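Local structure of inactive glucansucrase (Lactobacillus reuteri, 5JBD) at residues Y450-V463 against L489-M503. The protein is an inactive member of the glucansucrase family, glycosyl hydrolase family 70, built around a TIM-barrel domain. Sequence-based numbering, arbitrary orientation.
Sequences YAILLSNKDTVPQV and LMRARKQFVSGGQTM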
# COMPACT_ATOMS: atom_id res chain seq x y z
N TYR A 450 -20.13 10.66 8.48
CA TYR A 450 -20.63 10.57 7.10
C TYR A 450 -21.60 11.67 6.71
O TYR A 450 -21.62 12.11 5.55
CB TYR A 450 -21.25 9.18 6.83
CG TYR A 450 -20.24 8.17 6.34
CD1 TYR A 450 -19.82 8.18 5.01
CD2 TYR A 450 -19.69 7.22 7.21
CE1 TYR A 450 -18.88 7.27 4.55
CE2 TYR A 450 -18.74 6.30 6.75
CZ TYR A 450 -18.34 6.33 5.43
OH TYR A 450 -17.39 5.44 4.96
N ALA A 451 -22.45 12.11 7.64
CA ALA A 451 -23.40 13.19 7.36
C ALA A 451 -22.67 14.49 6.98
O ALA A 451 -23.10 15.21 6.08
CB ALA A 451 -24.32 13.43 8.53
N ILE A 452 -21.56 14.76 7.67
CA ILE A 452 -20.69 15.89 7.34
C ILE A 452 -20.00 15.66 5.99
O ILE A 452 -20.08 16.51 5.09
CB ILE A 452 -19.64 16.15 8.46
CG1 ILE A 452 -20.31 16.62 9.76
CG2 ILE A 452 -18.56 17.13 8.00
CD1 ILE A 452 -20.93 18.01 9.71
N LEU A 453 -19.34 14.50 5.85
CA LEU A 453 -18.63 14.17 4.62
C LEU A 453 -19.52 14.30 3.37
O LEU A 453 -19.12 14.87 2.36
CB LEU A 453 -18.05 12.75 4.67
CG LEU A 453 -16.99 12.49 3.57
CD1 LEU A 453 -15.62 12.91 4.05
CD2 LEU A 453 -16.98 11.02 3.16
N LEU A 454 -20.73 13.76 3.45
CA LEU A 454 -21.61 13.69 2.28
C LEU A 454 -22.39 14.97 1.97
O LEU A 454 -22.99 15.07 0.90
CB LEU A 454 -22.55 12.50 2.43
CG LEU A 454 -21.82 11.13 2.42
CD1 LEU A 454 -22.76 10.01 2.85
CD2 LEU A 454 -21.22 10.81 1.06
N SER A 455 -22.41 15.92 2.90
CA SER A 455 -23.05 17.22 2.68
C SER A 455 -22.03 18.32 2.37
O SER A 455 -22.42 19.41 1.94
CB SER A 455 -23.91 17.62 3.88
OG SER A 455 -23.16 17.70 5.08
N ASN A 456 -20.73 18.06 2.57
CA ASN A 456 -19.69 19.07 2.32
C ASN A 456 -19.59 19.49 0.84
O ASN A 456 -19.61 18.64 -0.05
CB ASN A 456 -18.32 18.58 2.81
CG ASN A 456 -18.04 18.90 4.27
OD1 ASN A 456 -18.78 19.63 4.94
ND2 ASN A 456 -16.92 18.39 4.76
N LYS A 457 -19.45 20.80 0.61
CA LYS A 457 -19.19 21.37 -0.72
C LYS A 457 -17.69 21.28 -1.02
O LYS A 457 -16.87 21.18 -0.10
CB LYS A 457 -19.61 22.85 -0.71
CG LYS A 457 -19.60 23.57 -2.05
CD LYS A 457 -20.14 24.99 -1.89
CE LYS A 457 -20.19 25.75 -3.21
NZ LYS A 457 -18.84 25.85 -3.82
N ASP A 458 -17.33 21.41 -2.29
CA ASP A 458 -15.94 21.44 -2.71
C ASP A 458 -15.16 20.21 -2.24
O ASP A 458 -14.12 20.31 -1.59
CB ASP A 458 -15.27 22.77 -2.30
CG ASP A 458 -15.73 23.94 -3.17
OD1 ASP A 458 -15.62 23.85 -4.41
OD2 ASP A 458 -16.21 24.94 -2.61
N THR A 459 -15.72 19.05 -2.57
CA THR A 459 -15.04 17.78 -2.42
C THR A 459 -15.70 16.66 -3.21
O THR A 459 -16.89 16.73 -3.50
CB THR A 459 -14.94 17.35 -0.90
OG1 THR A 459 -14.00 16.27 -0.77
CG2 THR A 459 -16.28 16.93 -0.36
N VAL A 460 -14.93 15.63 -3.54
CA VAL A 460 -15.48 14.35 -3.97
C VAL A 460 -15.36 13.40 -2.77
O VAL A 460 -14.27 12.94 -2.46
CB VAL A 460 -14.76 13.77 -5.21
CG1 VAL A 460 -15.39 12.44 -5.62
CG2 VAL A 460 -14.79 14.78 -6.36
N PRO A 461 -16.48 13.13 -2.07
CA PRO A 461 -16.40 12.22 -0.93
C PRO A 461 -16.20 10.77 -1.37
O PRO A 461 -16.69 10.38 -2.44
CB PRO A 461 -17.76 12.37 -0.28
CG PRO A 461 -18.68 12.64 -1.42
CD PRO A 461 -17.87 13.52 -2.35
N GLN A 462 -15.47 10.02 -0.54
CA GLN A 462 -15.19 8.61 -0.76
C GLN A 462 -15.76 7.79 0.40
O GLN A 462 -15.35 7.98 1.54
CB GLN A 462 -13.69 8.40 -0.92
CG GLN A 462 -13.17 6.96 -0.93
CD GLN A 462 -12.40 6.60 0.34
OE1 GLN A 462 -11.32 7.13 0.58
NE2 GLN A 462 -12.95 5.70 1.16
N VAL A 463 -16.68 6.87 0.08
CA VAL A 463 -17.29 5.94 1.04
C VAL A 463 -16.43 4.65 1.11
O VAL A 463 -15.83 4.26 0.09
CB VAL A 463 -18.74 5.62 0.64
CG1 VAL A 463 -19.36 4.60 1.58
CG2 VAL A 463 -19.58 6.89 0.58
N LEU A 489 -27.99 8.54 3.77
CA LEU A 489 -27.28 9.77 3.45
C LEU A 489 -26.80 9.79 1.98
O LEU A 489 -26.85 10.85 1.32
CB LEU A 489 -26.09 9.95 4.40
CG LEU A 489 -26.44 10.19 5.88
CD1 LEU A 489 -25.20 10.01 6.76
CD2 LEU A 489 -27.05 11.59 6.05
N MET A 490 -26.37 8.64 1.47
CA MET A 490 -25.87 8.54 0.09
C MET A 490 -26.98 8.85 -0.93
O MET A 490 -26.78 9.67 -1.83
CB MET A 490 -25.25 7.16 -0.15
CG MET A 490 -23.92 6.95 0.55
SD MET A 490 -23.39 5.23 0.50
CE MET A 490 -22.76 5.12 -1.18
N ARG A 491 -28.16 8.24 -0.75
CA ARG A 491 -29.30 8.49 -1.64
C ARG A 491 -29.77 9.94 -1.54
O ARG A 491 -30.07 10.57 -2.56
CB ARG A 491 -30.47 7.56 -1.33
CG ARG A 491 -30.27 6.10 -1.71
CD ARG A 491 -31.44 5.24 -1.25
NE ARG A 491 -31.04 3.85 -1.06
CZ ARG A 491 -31.21 2.85 -1.94
NH1 ARG A 491 -31.80 3.06 -3.11
NH2 ARG A 491 -30.78 1.62 -1.64
N ALA A 492 -29.87 10.46 -0.31
CA ALA A 492 -30.27 11.86 -0.10
C ALA A 492 -29.30 12.85 -0.76
O ALA A 492 -29.72 13.89 -1.29
CB ALA A 492 -30.42 12.16 1.40
N ARG A 493 -28.00 12.54 -0.72
CA ARG A 493 -27.01 13.41 -1.35
C ARG A 493 -27.33 13.64 -2.83
O ARG A 493 -27.32 14.79 -3.30
CB ARG A 493 -25.61 12.84 -1.22
CG ARG A 493 -24.52 13.79 -1.74
CD ARG A 493 -23.14 13.18 -1.58
NE ARG A 493 -22.09 14.16 -1.78
CZ ARG A 493 -21.45 14.41 -2.92
NH1 ARG A 493 -21.74 13.76 -4.05
NH2 ARG A 493 -20.51 15.35 -2.93
N LYS A 494 -27.60 12.55 -3.55
CA LYS A 494 -27.89 12.64 -4.98
C LYS A 494 -29.14 13.49 -5.24
O LYS A 494 -29.19 14.24 -6.22
CB LYS A 494 -28.02 11.24 -5.62
CG LYS A 494 -28.27 11.28 -7.11
CD LYS A 494 -28.39 9.90 -7.74
CE LYS A 494 -28.54 10.04 -9.25
NZ LYS A 494 -28.59 8.73 -9.94
N GLN A 495 -30.14 13.37 -4.37
CA GLN A 495 -31.39 14.10 -4.53
C GLN A 495 -31.31 15.58 -4.14
O GLN A 495 -32.04 16.40 -4.71
CB GLN A 495 -32.52 13.44 -3.72
CG GLN A 495 -32.85 12.01 -4.10
CD GLN A 495 -33.99 11.48 -3.24
OE1 GLN A 495 -33.90 11.43 -2.02
NE2 GLN A 495 -35.08 11.11 -3.88
N PHE A 496 -30.48 15.92 -3.15
CA PHE A 496 -30.62 17.20 -2.47
C PHE A 496 -29.38 18.09 -2.35
O PHE A 496 -29.53 19.31 -2.27
CB PHE A 496 -31.19 16.97 -1.05
CG PHE A 496 -32.57 16.37 -1.04
CD1 PHE A 496 -33.66 17.09 -1.52
CD2 PHE A 496 -32.78 15.10 -0.50
CE1 PHE A 496 -34.93 16.54 -1.49
CE2 PHE A 496 -34.06 14.55 -0.49
CZ PHE A 496 -35.13 15.26 -0.97
N VAL A 497 -28.18 17.51 -2.36
CA VAL A 497 -26.98 18.24 -1.98
C VAL A 497 -26.39 19.03 -3.16
O VAL A 497 -25.85 18.45 -4.10
CB VAL A 497 -25.96 17.29 -1.33
CG1 VAL A 497 -24.60 17.95 -1.15
CG2 VAL A 497 -26.49 16.80 -0.01
N SER A 498 -26.56 20.35 -3.11
CA SER A 498 -26.01 21.28 -4.10
C SER A 498 -26.11 22.70 -3.54
O SER A 498 -26.76 22.91 -2.53
CB SER A 498 -26.75 21.17 -5.44
OG SER A 498 -26.12 21.91 -6.47
N GLY A 499 -25.44 23.65 -4.20
CA GLY A 499 -25.47 25.06 -3.82
C GLY A 499 -24.41 25.44 -2.81
O GLY A 499 -23.54 24.64 -2.48
N GLY A 500 -24.49 26.70 -2.35
CA GLY A 500 -23.59 27.22 -1.34
C GLY A 500 -23.68 26.46 -0.04
O GLY A 500 -24.63 25.71 0.20
N GLN A 501 -22.66 26.61 0.80
CA GLN A 501 -22.62 25.97 2.10
C GLN A 501 -22.27 26.98 3.17
O GLN A 501 -21.36 27.79 3.00
CB GLN A 501 -21.57 24.85 2.15
CG GLN A 501 -21.51 24.13 3.50
CD GLN A 501 -20.58 22.94 3.50
OE1 GLN A 501 -19.78 22.77 2.58
NE2 GLN A 501 -20.68 22.10 4.52
N THR A 502 -22.98 26.88 4.30
CA THR A 502 -22.68 27.65 5.50
C THR A 502 -22.68 26.71 6.70
O THR A 502 -23.61 25.94 6.89
CB THR A 502 -23.73 28.77 5.72
OG1 THR A 502 -23.79 29.61 4.56
CG2 THR A 502 -23.40 29.64 6.96
N MET A 503 -21.60 26.75 7.47
CA MET A 503 -21.49 25.98 8.71
C MET A 503 -21.42 26.97 9.86
O MET A 503 -20.54 27.83 9.89
CB MET A 503 -20.24 25.13 8.72
CG MET A 503 -20.20 24.03 7.67
SD MET A 503 -18.76 22.95 7.85
CE MET A 503 -19.22 21.98 9.27
O HOH W 1 -20.03 15.88 -0.15
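Helix 446-455 and strand 460-464 of the parallel barrel here meet helix 483-496 and the antiparallel sheet that follows it, with Arg-493 lying against the turn between the first two; segments 450-455 and 489-496 run in nearly the same direction, 26° apart. The CG of Arg-493 is anti to the backbone N (chi1 -174°), and the chain stays extended to NE, long enough to bring the guanidinium against Pro-461, near the start of that strand. The puckered, apolar ring of Pro-461 lies over one face, CG 3.5 Å above its plane and toward the rim, and asks for no hydrogen bond. At the edge, NE makes a weak, bent bond to Leu-454 O (3.0 Å), while NH2 gives a hydrogen to a water that also bonds Leu-453 O and Asn-456 O. Asp-648 is the strongest polar partner of Arg-493. Beside this, branched Leu-454 fills the gap between helices, its CD1 3.7 Å from Leu-489 CB. Past the helix ends, the extended Gln-501 uses both halves of its amide: OE1 accepts Lys-457 N (2.8 Å), which comes from above the carbonyl plane, and NE2 reaches Asn-456 OD1 (3.1 Å) almost straight, at 172°, and also bonds Ser-513 on strand 510-515. The carbonyls of Leu-453, Leu-454 and Asn-456 thus gain donors from Arg-493 or the water, and the buried positive charge is probably stabilised by Asp-648.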